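Local atomic coordinates of fimbrial subunit CupB6 (Pseudomonas aeruginosa, PDB entry 5CYL), a protein that is the adhesive tip subunit of a chaperone-usher pilus and probably takes part in attachment and biofilm formation. Residues A[230-236]-A[319-325]. Numbering follows the deposited sequence.
Sequences PRVNDTS and AYIRIGA
The guanidinium of Arg322 lies under the 230-236 loop: Val232 N sits over one face, off centre and near the edge of the group, while Pro230 O and Gly324 O come in at the edge. Both segments belong to the fimbrial-protein part of the chain, a β-domain consistent with the immunoglobulin-like fold of chaperone-usher pilins, and the loop between strands 215-225 and 239-245 is laid along the end of strand 311-322, its type II turn from Arg231 to Asp234 riding over the arginine. With CG anti to the backbone N (chi1 178°) and the chain extended as far as NE, the side chain reaches beneath the turn. NE and NH2 both donate to Gly324 O, within the guanidinium plane, the NE bond being 3.0 Å. NH1 is hydrogen-bonded to Phe229 O; its approach to Pro230 O is implausibly short and doubtful in detail. Val232 crosses this side chain at about a right angle, bringing CG2 to 3.6 Å from Arg322 NE. The backbones are bonded as well: Asn233 N donates to Arg322 O at 2.9 Å and nearly straight (171°), and Arg322 N returns a bond to Asp234 O. Thr235 and Ile321 form a single β-bridge, with Thr235 CG2 resting on Ile321 CG1, the side chains meeting at a slant. Farther along, Ser236 N bonds to Tyr320 O, and the Tyr320 hydroxyl is hydrogen-bonded to Ala334 O. Ser236 OG accepts a hydrogen bond from Tyr320 N at 2.9 Å.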
# COMPACT_ATOMS: atom_id res chain seq x y z
N PRO A 230 -21.83 39.02 -26.84
CA PRO A 230 -22.48 39.28 -28.12
C PRO A 230 -22.78 38.01 -28.85
O PRO A 230 -23.81 37.92 -29.45
CB PRO A 230 -21.45 40.10 -28.90
CG PRO A 230 -20.15 39.88 -28.20
CD PRO A 230 -20.52 39.68 -26.75
N ARG A 231 -21.91 37.01 -28.77
CA ARG A 231 -22.09 35.78 -29.55
C ARG A 231 -22.30 34.59 -28.63
O ARG A 231 -21.81 34.62 -27.51
CB ARG A 231 -20.90 35.52 -30.45
CG ARG A 231 -20.52 36.67 -31.34
CD ARG A 231 -19.52 36.26 -32.44
NE ARG A 231 -19.70 37.01 -33.73
CZ ARG A 231 -18.85 37.01 -34.78
NH1 ARG A 231 -17.72 36.31 -34.75
NH2 ARG A 231 -19.14 37.73 -35.87
N VAL A 232 -22.99 33.56 -29.08
CA VAL A 232 -23.12 32.36 -28.27
C VAL A 232 -21.72 31.82 -28.03
O VAL A 232 -20.86 32.02 -28.87
CB VAL A 232 -24.01 31.32 -28.97
CG1 VAL A 232 -23.87 29.96 -28.32
CG2 VAL A 232 -25.45 31.74 -28.94
N ASN A 233 -21.50 31.16 -26.90
CA ASN A 233 -20.22 30.56 -26.55
C ASN A 233 -19.24 31.53 -25.94
O ASN A 233 -18.09 31.21 -25.74
CB ASN A 233 -19.56 29.93 -27.77
CG ASN A 233 -20.16 28.60 -28.14
OD1 ASN A 233 -20.90 28.00 -27.40
ND2 ASN A 233 -19.82 28.14 -29.32
N ASP A 234 -19.72 32.73 -25.66
CA ASP A 234 -18.90 33.77 -25.08
C ASP A 234 -18.95 33.64 -23.59
O ASP A 234 -19.91 33.15 -23.05
CB ASP A 234 -19.43 35.14 -25.51
CG ASP A 234 -18.91 35.57 -26.84
OD1 ASP A 234 -18.30 34.74 -27.53
OD2 ASP A 234 -19.12 36.73 -27.21
N THR A 235 -17.90 34.06 -22.92
CA THR A 235 -17.85 33.79 -21.50
C THR A 235 -17.40 34.98 -20.69
O THR A 235 -16.74 35.87 -21.22
CB THR A 235 -16.89 32.65 -21.19
OG1 THR A 235 -15.60 32.95 -21.74
CG2 THR A 235 -17.39 31.29 -21.73
N SER A 236 -17.74 34.97 -19.40
CA SER A 236 -17.40 36.06 -18.50
C SER A 236 -15.94 35.95 -18.08
O SER A 236 -15.27 35.04 -18.52
CB SER A 236 -18.35 36.08 -17.30
OG SER A 236 -18.13 35.02 -16.39
N ALA A 319 -16.54 30.40 -15.09
CA ALA A 319 -17.10 31.57 -15.76
C ALA A 319 -18.49 31.30 -16.26
O ALA A 319 -18.92 30.14 -16.37
CB ALA A 319 -16.21 32.05 -16.89
N TYR A 320 -19.23 32.37 -16.50
CA TYR A 320 -20.51 32.28 -17.20
C TYR A 320 -20.30 32.01 -18.69
O TYR A 320 -19.36 32.53 -19.30
CB TYR A 320 -21.28 33.57 -17.01
CG TYR A 320 -21.87 33.67 -15.64
CD1 TYR A 320 -22.82 32.73 -15.21
CD2 TYR A 320 -21.51 34.68 -14.77
CE1 TYR A 320 -23.39 32.80 -13.95
CE2 TYR A 320 -22.05 34.75 -13.49
CZ TYR A 320 -22.98 33.82 -13.08
OH TYR A 320 -23.58 33.90 -11.83
N ILE A 321 -21.17 31.21 -19.28
CA ILE A 321 -21.12 31.00 -20.73
C ILE A 321 -22.48 31.28 -21.31
O ILE A 321 -23.51 30.96 -20.70
CB ILE A 321 -20.68 29.57 -21.09
CG1 ILE A 321 -20.27 29.49 -22.56
CG2 ILE A 321 -21.77 28.57 -20.71
CD1 ILE A 321 -19.78 28.14 -23.01
N ARG A 322 -22.52 31.88 -22.49
CA ARG A 322 -23.81 32.12 -23.12
C ARG A 322 -24.28 30.96 -23.98
O ARG A 322 -23.65 30.60 -24.98
CB ARG A 322 -23.72 33.36 -23.96
CG ARG A 322 -25.00 33.67 -24.69
CD ARG A 322 -24.73 34.57 -25.87
NE ARG A 322 -25.83 34.56 -26.81
CZ ARG A 322 -25.99 35.47 -27.76
NH1 ARG A 322 -25.10 36.45 -27.91
NH2 ARG A 322 -27.03 35.37 -28.56
N ILE A 323 -25.41 30.37 -23.63
CA ILE A 323 -25.91 29.28 -24.46
C ILE A 323 -27.12 29.63 -25.33
O ILE A 323 -27.29 28.95 -26.33
CB ILE A 323 -26.18 27.99 -23.67
CG1 ILE A 323 -27.36 28.29 -22.74
CG2 ILE A 323 -24.89 27.53 -22.99
CD1 ILE A 323 -27.63 27.31 -21.62
N GLY A 324 -27.90 30.66 -25.00
CA GLY A 324 -29.10 30.98 -25.80
C GLY A 324 -28.89 31.74 -27.11
O GLY A 324 -27.96 32.52 -27.29
N ALA A 325 -29.81 31.56 -28.05
CA ALA A 325 -29.83 32.45 -29.22
C ALA A 325 -30.48 33.81 -28.87
O ALA A 325 -30.97 34.00 -27.74
CB ALA A 325 -30.58 31.77 -30.36